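Local coordinates for alpha-L-arabinofuranosidase B (Aspergillus kawachii, PDB 6SXT), which hydrolyses terminal non-reducing alpha-L-arabinofuranosyl residues from arabinoxylan, arabinan and arabinogalactan, taking part in the breakdown of plant hemicellulose, at residues 426-429 with 433-436; 444-449 with 453-458; 3-8 with 13-18; 27-32 with 76-81; 224-229 with 289-294. All coordinates share one frame; numbering follows the deposited sequence.

Overall arrangement
The five contacts fall into two groups, one in each domain. Contacts 1 and 2 belong to the C-terminal arabinose-binding domain, their centres 12 Å apart; the Leu435 O to Phe445 N bond of 2.9 Å joins their strands, and contact 2 contains the substrate-binding residues His447 and Glu449. Contacts 3, 4 and 5 belong to the catalytic domain. Contacts 3 and 4 have centres 11 Å apart and share hydrogen bonds, while contacts 3 and 5 meet where Val294 packs on the disulfide. None of these three lies at the catalytic centre of Glu205 and Asp281. Contacts 1 and 3 are about 40 Å apart between centres, on opposite sides of the chain's centre.

Contact 1 (426-429 with 433-436); sequences AALN and TSLR. With NAG (2-acetamido-2-deoxy-beta-D-glucopyranose), chain D.
Ala426 and Thr433 face each other as an antiparallel, non-hydrogen-bonded pair, their CA atoms 5.0 Å apart and their side chains diverging. They stand where the hairpin of strands 422-426 and 433-437 opens into its connecting loop, within the beta-trefoil arabinose-binding domain. Beyond this pair the first segment leaves the strand, and Ala427 swings in close enough for its CB to lie 3.6 Å from Thr433 N.

Ser434 links its strand to the loop backbone through its hydroxyl. Its OG is turned beside its own backbone N (chi1 -61°) and faces the loop, where Leu428 N donates a hydrogen bond to it over 3.2 Å at an N-H...O angle of 157°. The same OG is also hydrogen-bonded to Val473 O, so a single hydroxyl of strand 433-437 joins the loop and the segment after helix 469-472. Ala427 CA packs against it at 3.4 Å. Leu428 presents its branch point to the hydroxyl, with CG 3.9 Å from Ser434 OG, and its side chain continues onto Phe469 and Asn470 of that helix.

The outer side of the loop meets a glycan. An N-acetylglucosamine, in a position consistent with N-linkage to Asn67 of the catalytic domain, lies against residues 426-429, and Leu428 O accepts a hydrogen bond from Asn67 ND2. The loop is therefore also a seam between the two domains. The sugar's acetamide oxygen O7 approaches Leu428 O to 3.4 Å, and its primary hydroxyl O6 donates to Ala427 O over 2.7 Å.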
# COMPACT_ATOMS: atom_id res chain seq x y z
N ALA A 426 6.96 8.68 16.74
CA ALA A 426 7.18 9.83 17.65
C ALA A 426 5.90 10.67 17.66
O ALA A 426 5.38 11.07 16.61
CB ALA A 426 8.40 10.60 17.17
N ALA A 427 5.36 11.02 18.85
CA ALA A 427 4.06 11.67 18.93
C ALA A 427 4.01 12.93 18.07
O ALA A 427 4.96 13.74 18.09
CB ALA A 427 3.70 12.03 20.37
N LEU A 428 2.89 13.13 17.41
CA LEU A 428 2.73 14.31 16.55
C LEU A 428 2.82 15.60 17.37
O LEU A 428 3.24 16.63 16.80
CB LEU A 428 1.45 14.25 15.76
CG LEU A 428 1.30 13.08 14.80
CD1 LEU A 428 0.12 13.33 13.86
CD2 LEU A 428 2.55 12.79 14.01
N ASN A 429 2.45 15.60 18.66
CA ASN A 429 2.60 16.81 19.50
C ASN A 429 3.84 16.76 20.36
O ASN A 429 3.98 17.63 21.23
CB ASN A 429 1.31 17.05 20.31
CG ASN A 429 1.17 16.07 21.45
OD1 ASN A 429 2.04 15.22 21.63
ND2 ASN A 429 0.06 16.20 22.16
N THR A 433 3.98 8.93 22.24
CA THR A 433 3.89 8.11 21.03
C THR A 433 2.58 8.41 20.34
O THR A 433 1.58 8.71 20.96
CB THR A 433 4.01 6.62 21.36
OG1 THR A 433 4.22 5.93 20.13
CG2 THR A 433 2.77 6.10 22.05
N SER A 434 2.57 8.26 19.02
CA SER A 434 1.35 8.11 18.23
C SER A 434 1.36 6.66 17.72
O SER A 434 2.42 6.20 17.26
CB SER A 434 1.23 9.11 17.11
OG SER A 434 1.20 10.44 17.65
N LEU A 435 0.23 6.00 17.68
CA LEU A 435 0.20 4.58 17.28
C LEU A 435 -0.51 4.47 15.92
O LEU A 435 -1.74 4.64 15.82
CB LEU A 435 -0.53 3.78 18.37
CG LEU A 435 0.23 3.72 19.70
CD1 LEU A 435 -0.63 3.06 20.78
CD2 LEU A 435 1.50 2.95 19.52
N ARG A 436 0.30 4.27 14.86
CA ARG A 436 -0.23 4.26 13.49
C ARG A 436 -0.70 2.85 13.14
O ARG A 436 0.00 1.91 13.38
CB ARG A 436 0.90 4.68 12.54
CG ARG A 436 0.43 4.96 11.12
CD ARG A 436 1.53 5.50 10.21
NE ARG A 436 2.53 4.48 10.06
CZ ARG A 436 3.74 4.45 10.65
NH1 ARG A 436 4.15 5.42 11.45
NH2 ARG A 436 4.55 3.40 10.48
C1 NAG D . 7.05 17.39 16.64
C2 NAG D . 7.07 18.14 17.97
C3 NAG D . 8.42 17.93 18.68
C4 NAG D . 8.76 16.43 18.77
C5 NAG D . 8.49 15.69 17.46
C6 NAG D . 8.57 14.15 17.64
C7 NAG D . 5.53 20.06 17.93
C8 NAG D . 5.34 21.50 17.60
N2 NAG D . 6.76 19.56 17.76
O3 NAG D . 8.42 18.52 20.02
O4 NAG D . 10.10 16.24 19.24
O5 NAG D . 7.20 15.98 16.89
O6 NAG D . 7.63 13.72 18.68
O7 NAG D . 4.60 19.37 18.34

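Contact 2 (444-449 with 453-458); sequences YFRHYE and YAASNG
The hairpin of strands 444-448 and 451-455, in the beta-trefoil arabinose-binding domain, is held here by Tyr444 paired with Ala455 and Arg446 paired with Tyr453. Both are antiparallel hydrogen-bonded pairs, giving four backbone bonds of 2.9 Å, for instance Tyr453 N to Arg446 O. Between them Phe445 and Ala454 form the non-hydrogen-bonded pair, with side chains on the face away from Arg446.

On the other face, Ala455 CB nestles into the bend of Arg446, 3.4 Å from its CB and 3.9 Å from its CD. That bend, a chi2 of -96°, turns the chain back so that NE reaches His447 O at 3.0 Å, in the guanidinium plane. Tyr448 CD1 sits over the rim of one guanidinium face. The charged end makes a salt bridge to Asp472, a substrate-binding residue, and NH1 is also bonded to Phe463 O and Ser465 O, so this buried group is gripped from several directions.

Towards the turn, the Tyr453 ring is met at its edge by Tyr448 O, 3.6 Å from CE2. A water bridges the same pair, donating to Tyr448 O over 2.8 Å and lying 2.7 Å from Tyr453 OH. His447 points away from the partner strand, and its ND1, with Glu449 N, binds a diethylene glycol molecule, probably from the crystallisation liquor. Both residues bind substrate, so this beta hairpin contributes to an arabinose-binding site of the beta-trefoil domain.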
# COMPACT_ATOMS: atom_id res chain seq x y z
N TYR A 444 -4.63 6.42 12.88
CA TYR A 444 -3.93 6.40 14.16
C TYR A 444 -4.91 6.17 15.30
O TYR A 444 -6.06 6.58 15.18
CB TYR A 444 -3.27 7.75 14.43
CG TYR A 444 -2.11 8.09 13.53
CD1 TYR A 444 -2.30 8.60 12.28
CD2 TYR A 444 -0.81 7.90 13.97
CE1 TYR A 444 -1.23 8.81 11.43
CE2 TYR A 444 0.27 8.17 13.16
CZ TYR A 444 0.05 8.66 11.90
OH TYR A 444 1.14 8.94 11.08
N PHE A 445 -4.43 5.54 16.36
CA PHE A 445 -5.20 5.62 17.65
C PHE A 445 -5.61 7.08 17.85
O PHE A 445 -4.72 7.96 17.85
CB PHE A 445 -4.39 5.23 18.88
CG PHE A 445 -4.32 3.77 19.25
CD1 PHE A 445 -4.15 2.74 18.34
CD2 PHE A 445 -4.42 3.42 20.59
CE1 PHE A 445 -4.02 1.43 18.74
CE2 PHE A 445 -4.30 2.11 21.00
CZ PHE A 445 -4.13 1.11 20.07
N ARG A 446 -6.89 7.35 18.04
CA ARG A 446 -7.39 8.73 18.20
C ARG A 446 -8.60 8.70 19.13
O ARG A 446 -9.55 7.96 18.82
CB ARG A 446 -7.76 9.34 16.84
CG ARG A 446 -8.10 10.84 16.89
CD ARG A 446 -9.62 11.13 16.98
NE ARG A 446 -9.72 12.56 17.25
CZ ARG A 446 -9.69 13.50 16.31
NH1 ARG A 446 -9.87 13.19 15.04
NH2 ARG A 446 -9.58 14.77 16.68
N HIS A 447 -8.56 9.49 20.21
CA HIS A 447 -9.75 9.62 21.10
C HIS A 447 -10.66 10.72 20.55
O HIS A 447 -10.21 11.80 20.09
CB HIS A 447 -9.39 9.74 22.58
CG HIS A 447 -8.69 10.99 22.93
ND1 HIS A 447 -9.41 12.12 23.23
CD2 HIS A 447 -7.37 11.34 22.94
CE1 HIS A 447 -8.57 13.10 23.48
NE2 HIS A 447 -7.32 12.66 23.28
N TYR A 448 -11.95 10.43 20.56
CA TYR A 448 -13.01 11.33 20.07
C TYR A 448 -14.26 11.05 20.93
O TYR A 448 -14.79 9.94 20.90
CB TYR A 448 -13.27 11.13 18.58
CG TYR A 448 -14.24 12.12 17.99
CD1 TYR A 448 -13.80 13.34 17.52
CD2 TYR A 448 -15.58 11.82 17.92
CE1 TYR A 448 -14.70 14.25 16.96
CE2 TYR A 448 -16.48 12.71 17.37
CZ TYR A 448 -16.03 13.93 16.90
OH TYR A 448 -16.91 14.82 16.36
N GLU A 449 -14.67 12.09 21.65
CA GLU A 449 -15.75 12.00 22.69
C GLU A 449 -15.40 10.84 23.64
O GLU A 449 -16.29 10.05 23.99
CB GLU A 449 -17.11 11.89 22.00
CG GLU A 449 -17.45 13.16 21.24
CD GLU A 449 -18.84 13.24 20.64
OE1 GLU A 449 -19.54 12.25 20.61
OE2 GLU A 449 -19.21 14.33 20.21
N TYR A 453 -10.72 5.40 18.27
CA TYR A 453 -10.90 5.08 16.85
C TYR A 453 -9.52 4.96 16.18
O TYR A 453 -8.55 5.39 16.77
CB TYR A 453 -11.72 6.16 16.14
CG TYR A 453 -13.11 6.36 16.73
CD1 TYR A 453 -14.15 5.58 16.30
CD2 TYR A 453 -13.32 7.29 17.74
CE1 TYR A 453 -15.41 5.71 16.86
CE2 TYR A 453 -14.58 7.40 18.33
CZ TYR A 453 -15.63 6.62 17.87
OH TYR A 453 -16.89 6.77 18.42
N ALA A 454 -9.53 4.35 15.00
CA ALA A 454 -8.40 4.47 14.06
C ALA A 454 -8.80 5.59 13.09
O ALA A 454 -9.59 5.35 12.18
CB ALA A 454 -8.16 3.14 13.39
N ALA A 455 -8.38 6.80 13.41
CA ALA A 455 -8.84 8.03 12.73
C ALA A 455 -7.74 8.55 11.80
O ALA A 455 -6.55 8.49 12.16
CB ALA A 455 -9.18 9.10 13.72
N SER A 456 -8.20 9.14 10.71
CA SER A 456 -7.34 9.92 9.80
C SER A 456 -7.43 11.40 10.15
O SER A 456 -8.40 11.86 10.76
CB SER A 456 -7.63 9.60 8.38
OG SER A 456 -8.98 9.92 8.03
N ASN A 457 -6.44 12.17 9.70
CA ASN A 457 -6.32 13.62 9.89
C ASN A 457 -7.19 14.27 8.82
O ASN A 457 -6.69 14.59 7.73
CB ASN A 457 -4.86 14.04 9.87
CG ASN A 457 -4.55 15.48 10.25
OD1 ASN A 457 -3.38 15.93 10.14
ND2 ASN A 457 -5.53 16.15 10.78
N GLY A 458 -8.48 14.44 9.09
CA GLY A 458 -9.49 14.70 8.07
C GLY A 458 -9.95 13.43 7.41
O GLY A 458 -9.16 12.50 7.26
O HOH W 1 -17.20 8.94 20.00

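Contact 3 (3-8 with 13-18); sequences GPCDIY and TPCVAA
A disulfide joins Cys5, in the first turn of helix 4-10, to Cys15 only ten residues later, on strand 15-20. Cys5 SG and Cys15 SG are modelled 2.3 Å apart, long for such a bond, with a chi3 of -92° that sets the two CB arms nearly at right angles. In both cysteines SG is anti to the carbonyl carbon (chi1 -70° in Cys5), which lets the sulfurs meet between helix and strand. Ala18 CB closes on the bridge at 3.7 Å from Cys5 SG.

A water spans the same two cysteines through their backbones, donating to Cys5 O and accepting from Cys15 N at 2.8 Å. The helix is thereby pinned against the edge of the large antiparallel sheet of the concanavalin-like catalytic domain, where Val16 and Ala17 both face Met295 as a classic beta bulge.

Further along the helix, Tyr8 O accepts from Thr13 N over 3.1 Å. The Tyr8 side chain crosses that of Thr13 obliquely and makes a sulfur-aromatic contact with Cys15, whose SG lies 4.9 Å from the ring centroid and 56° off its normal. Thr304 and Val308 of helix 302-315 touch the Tyr8 side chain.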
# COMPACT_ATOMS: atom_id res chain seq x y z
N GLY A 3 18.98 3.35 -16.32
CA GLY A 3 17.84 2.94 -15.49
C GLY A 3 16.90 2.03 -16.28
O GLY A 3 17.05 1.87 -17.49
N PRO A 4 15.84 1.50 -15.62
CA PRO A 4 14.93 0.59 -16.31
C PRO A 4 14.41 1.15 -17.63
O PRO A 4 14.35 0.43 -18.63
CB PRO A 4 13.81 0.40 -15.28
CG PRO A 4 14.55 0.50 -13.97
CD PRO A 4 15.54 1.63 -14.19
N CYS A 5 14.02 2.43 -17.67
CA CYS A 5 13.43 2.98 -18.92
C CYS A 5 14.51 3.22 -19.98
O CYS A 5 14.17 3.15 -21.16
CB CYS A 5 12.64 4.25 -18.68
SG CYS A 5 11.10 3.82 -17.77
N ASP A 6 15.76 3.41 -19.59
CA ASP A 6 16.84 3.48 -20.60
C ASP A 6 17.01 2.11 -21.25
O ASP A 6 17.26 2.07 -22.45
CB ASP A 6 18.13 3.95 -19.95
CG ASP A 6 18.00 5.32 -19.29
OD1 ASP A 6 17.59 6.28 -19.99
OD2 ASP A 6 18.31 5.37 -18.10
N ILE A 7 16.90 1.06 -20.43
CA ILE A 7 17.02 -0.35 -20.90
C ILE A 7 15.88 -0.65 -21.85
O ILE A 7 16.11 -1.18 -22.96
CB ILE A 7 17.10 -1.30 -19.72
CG1 ILE A 7 18.36 -1.01 -18.91
CG2 ILE A 7 17.03 -2.75 -20.14
CD1 ILE A 7 18.39 -1.57 -17.55
N TYR A 8 14.64 -0.30 -21.49
CA TYR A 8 13.49 -0.55 -22.36
C TYR A 8 13.66 0.23 -23.67
O TYR A 8 13.37 -0.32 -24.75
CB TYR A 8 12.16 -0.17 -21.69
CG TYR A 8 11.62 -1.22 -20.76
CD1 TYR A 8 11.18 -2.43 -21.23
CD2 TYR A 8 11.49 -1.00 -19.39
CE1 TYR A 8 10.61 -3.39 -20.39
CE2 TYR A 8 10.93 -1.95 -18.53
CZ TYR A 8 10.49 -3.15 -19.03
OH TYR A 8 9.89 -4.04 -18.18
N THR A 13 11.46 -0.86 -27.13
CA THR A 13 10.12 -1.00 -26.52
C THR A 13 10.07 0.03 -25.39
O THR A 13 10.13 -0.34 -24.21
CB THR A 13 9.85 -2.43 -26.03
OG1 THR A 13 10.85 -2.83 -25.07
CG2 THR A 13 9.85 -3.40 -27.18
N PRO A 14 10.02 1.34 -25.70
CA PRO A 14 10.28 2.38 -24.70
C PRO A 14 9.11 2.53 -23.72
O PRO A 14 7.95 2.23 -23.99
CB PRO A 14 10.37 3.66 -25.52
CG PRO A 14 9.47 3.36 -26.70
CD PRO A 14 9.78 1.92 -27.03
N CYS A 15 9.44 2.99 -22.50
CA CYS A 15 8.42 3.36 -21.51
C CYS A 15 7.53 4.45 -22.08
O CYS A 15 8.03 5.46 -22.67
CB CYS A 15 9.05 3.88 -20.24
SG CYS A 15 10.03 2.58 -19.42
N VAL A 16 6.24 4.31 -21.86
CA VAL A 16 5.25 5.37 -22.09
C VAL A 16 4.63 5.86 -20.80
O VAL A 16 3.85 6.82 -20.82
CB VAL A 16 4.20 4.92 -23.11
CG1 VAL A 16 4.88 4.72 -24.46
CG2 VAL A 16 3.44 3.69 -22.63
N ALA A 17 4.91 5.20 -19.68
CA ALA A 17 4.50 5.68 -18.35
C ALA A 17 5.51 5.08 -17.39
O ALA A 17 5.82 3.87 -17.51
CB ALA A 17 3.10 5.24 -18.03
N ALA A 18 6.01 5.87 -16.46
CA ALA A 18 7.10 5.41 -15.57
C ALA A 18 6.84 6.03 -14.21
O ALA A 18 6.89 7.27 -14.06
CB ALA A 18 8.44 5.84 -16.13
O HOH W 2 11.95 4.22 -22.29

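Contact 4 (27-32 with 76-81); sequences SSFSGA and YDQSGN
The Phe29 ring lies flat over the side chain of Gln78, the second residue of a type I turn from Asp77 to Gly80 in the loop after strand 70-75 of the catalytic domain. Gln78 CB makes a CH-pi contact, 3.9 Å from the ring centroid and 10° off the normal. Beyond CB the glutamine runs extended beneath the ring, and its amide is only 19° from parallel to it, with OE1 3.7 Å from Phe29 CD2. The amide is fixed in rotation at both ends, since OE1 accepts from Leu25 N and NE2 donates to Arg23 O, so it is held nearly parallel to the ring. Phe29 reaches it with CG opposite its own backbone N (chi1 -178°), while Gly31 N sits over the centre of the other face, 3.5 Å above the plane.

The turn itself is braced from within. Asp77 OD1 accepts from Ser79 N, forming an Asx turn, and from Ser79 OG at 2.8 Å; Ser79 OG in turn accepts from Asn81 N, an ST turn.

A smaller contact lies alongside, where Ala32 meets Tyr76. Ala32 O is 3.5 Å from Tyr76 CB, and the apolar touch is that of Ala32 CB on the ring at Tyr76 CD2, 3.6 Å away.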
# COMPACT_ATOMS: atom_id res chain seq x y z
N SER A 27 18.25 7.36 -16.16
CA SER A 27 19.53 7.86 -15.62
C SER A 27 19.58 9.39 -15.65
O SER A 27 20.26 9.95 -14.80
CB SER A 27 20.70 7.20 -16.33
OG SER A 27 20.65 7.62 -17.64
N SER A 28 18.85 10.07 -16.51
CA SER A 28 18.98 11.54 -16.57
C SER A 28 17.79 12.21 -15.88
O SER A 28 17.68 13.46 -15.94
CB SER A 28 19.08 11.96 -17.98
OG SER A 28 17.91 11.58 -18.66
N PHE A 29 16.85 11.44 -15.31
CA PHE A 29 15.64 12.07 -14.73
C PHE A 29 15.98 12.75 -13.41
O PHE A 29 16.50 12.11 -12.47
CB PHE A 29 14.50 11.06 -14.54
CG PHE A 29 13.25 11.70 -14.02
CD1 PHE A 29 12.43 12.42 -14.89
CD2 PHE A 29 12.91 11.64 -12.68
CE1 PHE A 29 11.28 13.03 -14.42
CE2 PHE A 29 11.75 12.26 -12.23
CZ PHE A 29 10.94 12.95 -13.11
N SER A 30 15.61 14.04 -13.31
CA SER A 30 15.85 14.81 -12.08
C SER A 30 14.60 15.58 -11.66
O SER A 30 14.72 16.35 -10.69
CB SER A 30 17.04 15.75 -12.23
OG SER A 30 16.74 16.64 -13.23
N GLY A 31 13.46 15.34 -12.27
CA GLY A 31 12.22 16.02 -11.94
C GLY A 31 11.50 15.39 -10.76
O GLY A 31 12.04 14.53 -10.10
N ALA A 32 10.29 15.87 -10.53
CA ALA A 32 9.48 15.40 -9.40
C ALA A 32 9.07 13.94 -9.62
O ALA A 32 8.56 13.57 -10.68
CB ALA A 32 8.27 16.24 -9.19
N TYR A 76 4.09 10.96 -10.31
CA TYR A 76 4.32 11.57 -11.63
C TYR A 76 4.83 10.54 -12.63
O TYR A 76 5.53 9.56 -12.28
CB TYR A 76 5.30 12.75 -11.51
CG TYR A 76 4.74 13.93 -10.76
CD1 TYR A 76 3.70 14.68 -11.28
CD2 TYR A 76 5.23 14.29 -9.51
CE1 TYR A 76 3.20 15.76 -10.58
CE2 TYR A 76 4.70 15.36 -8.80
CZ TYR A 76 3.69 16.11 -9.35
OH TYR A 76 3.17 17.21 -8.68
N ASP A 77 4.46 10.72 -13.89
CA ASP A 77 5.01 9.94 -15.02
C ASP A 77 6.36 10.54 -15.38
O ASP A 77 6.40 11.69 -15.88
CB ASP A 77 4.01 9.99 -16.16
CG ASP A 77 4.57 9.45 -17.44
OD1 ASP A 77 5.56 8.67 -17.39
OD2 ASP A 77 4.01 9.81 -18.48
N GLN A 78 7.45 9.80 -15.21
CA GLN A 78 8.81 10.29 -15.50
C GLN A 78 9.09 10.32 -17.01
O GLN A 78 10.13 10.87 -17.41
CB GLN A 78 9.86 9.43 -14.79
CG GLN A 78 9.63 9.35 -13.32
CD GLN A 78 10.63 8.44 -12.65
OE1 GLN A 78 11.69 8.20 -13.21
NE2 GLN A 78 10.24 7.87 -11.47
N SER A 79 8.24 9.72 -17.84
CA SER A 79 8.54 9.48 -19.29
C SER A 79 8.32 10.76 -20.09
O SER A 79 8.79 10.78 -21.25
CB SER A 79 7.70 8.36 -19.84
OG SER A 79 6.37 8.79 -20.05
N GLY A 80 7.60 11.73 -19.53
CA GLY A 80 7.28 12.94 -20.31
C GLY A 80 5.98 12.82 -21.06
O GLY A 80 5.60 13.81 -21.68
N ASN A 81 5.26 11.71 -20.97
CA ASN A 81 3.96 11.56 -21.65
C ASN A 81 2.81 12.22 -20.86
O ASN A 81 1.71 12.21 -21.37
CB ASN A 81 3.64 10.11 -21.97
CG ASN A 81 4.50 9.53 -23.08
OD1 ASN A 81 5.45 8.75 -22.87
ND2 ASN A 81 4.37 10.11 -24.24

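Contact 5 (224-229 with 289-294); sequences SYRFVT and TFYEGV. With ACT (acetate ion), chain H.
Arg226 and Tyr291 meet through the edge of the guanidinium group and the phenol oxygen. Arg226 NH1 donates to Tyr291 OH over 3.1 Å in a nearly straight bond, with the oxygen in the guanidinium plane. The side chains cross at about a right angle, yet their flat groups are nearly coplanar, 20° apart. In Arg226, CG stands anti to the backbone N (chi1 175°), and the bend at chi2 (58°) swings the head across to Tyr291. A water completes the junction, accepting from Arg226 NH2 at 3.0 Å and lying 2.7 Å from Tyr291 OH.

The outer edge of the guanidinium holds an acetate, probably from the crystallisation liquor, in a two-pronged grip: Arg226 NE donates to acetate OXT and Arg226 NH2 to acetate O, each over 2.9 Å and almost straight. NH1 also has a long, weak ion pair with Asp152.

The Phe227 ring packs beneath the guanidinium, with Arg226 NH1 3.5 Å above one face, towards the rim. Phe227 CE1 is 3.7 Å from Tyr291 CZ, and the two rings meet obliquely, centroids 5.4 Å apart. Tyr317 joins both rings.

The backbones stay apart, because strand 145-152 runs between strands 227-235 and 288-296 and pairs with each. The Arg226, Phe227 and Tyr291 side chains pass over it, joining next-but-one strands on one face of the antiparallel sheet of the concanavalin-like catalytic domain.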
# COMPACT_ATOMS: atom_id res chain seq x y z
N SER A 224 6.78 -15.98 -2.59
CA SER A 224 7.33 -15.90 -1.22
C SER A 224 8.56 -15.00 -1.28
O SER A 224 9.60 -15.42 -0.70
CB SER A 224 7.67 -17.26 -0.65
OG SER A 224 8.31 -18.05 -1.63
N TYR A 225 8.42 -13.84 -1.96
CA TYR A 225 9.42 -12.77 -1.82
C TYR A 225 8.83 -11.54 -1.18
O TYR A 225 7.76 -11.03 -1.52
CB TYR A 225 10.02 -12.42 -3.16
CG TYR A 225 10.45 -13.58 -4.01
CD1 TYR A 225 11.31 -14.56 -3.58
CD2 TYR A 225 9.92 -13.64 -5.28
CE1 TYR A 225 11.65 -15.60 -4.44
CE2 TYR A 225 10.27 -14.64 -6.15
CZ TYR A 225 11.15 -15.61 -5.73
OH TYR A 225 11.39 -16.56 -6.70
N ARG A 226 9.60 -10.95 -0.27
CA ARG A 226 9.22 -9.68 0.34
C ARG A 226 9.17 -8.56 -0.71
O ARG A 226 8.28 -7.70 -0.63
CB ARG A 226 10.17 -9.33 1.48
CG ARG A 226 9.89 -7.96 2.07
CD ARG A 226 8.48 -7.77 2.61
NE ARG A 226 8.23 -6.50 3.26
CZ ARG A 226 8.12 -5.33 2.61
NH1 ARG A 226 8.19 -5.31 1.28
NH2 ARG A 226 8.00 -4.21 3.32
N PHE A 227 10.09 -8.53 -1.64
CA PHE A 227 10.06 -7.61 -2.79
C PHE A 227 9.97 -8.48 -4.03
O PHE A 227 10.88 -9.32 -4.30
CB PHE A 227 11.31 -6.73 -2.84
CG PHE A 227 11.43 -5.85 -1.64
CD1 PHE A 227 10.79 -4.63 -1.59
CD2 PHE A 227 12.26 -6.21 -0.60
CE1 PHE A 227 10.89 -3.83 -0.46
CE2 PHE A 227 12.41 -5.40 0.51
CZ PHE A 227 11.71 -4.22 0.58
N VAL A 228 8.89 -8.32 -4.78
CA VAL A 228 8.64 -9.13 -5.99
C VAL A 228 8.71 -8.25 -7.21
O VAL A 228 8.09 -7.16 -7.23
CB VAL A 228 7.36 -9.96 -5.89
CG1 VAL A 228 6.14 -9.14 -5.69
CG2 VAL A 228 7.21 -10.86 -7.12
N THR A 229 9.44 -8.69 -8.23
CA THR A 229 9.34 -8.08 -9.57
C THR A 229 8.30 -8.84 -10.35
O THR A 229 8.50 -10.04 -10.57
CB THR A 229 10.64 -8.11 -10.35
OG1 THR A 229 11.66 -7.48 -9.55
CG2 THR A 229 10.50 -7.37 -11.65
N THR A 289 1.32 -3.00 -1.96
CA THR A 289 2.29 -1.93 -1.93
C THR A 289 3.03 -1.87 -3.25
O THR A 289 3.55 -2.91 -3.70
CB THR A 289 3.34 -2.12 -0.82
OG1 THR A 289 2.68 -2.14 0.44
CG2 THR A 289 4.38 -1.02 -0.80
N PHE A 290 3.12 -0.68 -3.80
CA PHE A 290 3.81 -0.39 -5.07
C PHE A 290 5.04 0.46 -4.80
O PHE A 290 4.95 1.50 -4.11
CB PHE A 290 2.86 0.35 -6.00
CG PHE A 290 3.42 0.81 -7.32
CD1 PHE A 290 3.27 0.04 -8.45
CD2 PHE A 290 4.01 2.06 -7.44
CE1 PHE A 290 3.70 0.47 -9.70
CE2 PHE A 290 4.46 2.50 -8.69
CZ PHE A 290 4.30 1.70 -9.82
N TYR A 291 6.19 0.03 -5.32
CA TYR A 291 7.44 0.83 -5.17
C TYR A 291 7.82 1.52 -6.49
O TYR A 291 8.30 2.67 -6.46
CB TYR A 291 8.56 -0.11 -4.71
CG TYR A 291 8.31 -0.70 -3.34
CD1 TYR A 291 8.41 0.04 -2.18
CD2 TYR A 291 7.96 -2.03 -3.20
CE1 TYR A 291 8.18 -0.50 -0.92
CE2 TYR A 291 7.73 -2.57 -1.96
CZ TYR A 291 7.84 -1.83 -0.82
OH TYR A 291 7.63 -2.39 0.42
N GLU A 292 7.76 0.81 -7.61
CA GLU A 292 8.12 1.34 -8.92
C GLU A 292 7.45 0.50 -9.99
O GLU A 292 7.13 -0.68 -9.73
CB GLU A 292 9.65 1.36 -9.14
CG GLU A 292 10.30 -0.02 -9.11
CD GLU A 292 11.81 0.03 -9.32
OE1 GLU A 292 12.48 0.45 -8.37
OE2 GLU A 292 12.27 -0.25 -10.44
N GLY A 293 7.27 1.08 -11.16
CA GLY A 293 6.73 0.31 -12.27
C GLY A 293 6.65 1.17 -13.51
O GLY A 293 6.74 2.40 -13.43
N VAL A 294 6.46 0.49 -14.63
CA VAL A 294 6.35 1.16 -15.93
C VAL A 294 5.33 0.44 -16.80
O VAL A 294 5.04 -0.73 -16.58
CB VAL A 294 7.68 1.27 -16.66
CG1 VAL A 294 8.83 1.80 -15.83
CG2 VAL A 294 8.04 -0.05 -17.33
C ACT H . 8.18 -5.53 6.77
O ACT H . 7.85 -4.27 6.25
OXT ACT H . 8.14 -6.77 6.15
CH3 ACT H . 8.85 -5.48 8.17
O HOH W 3 7.90 -1.25 2.90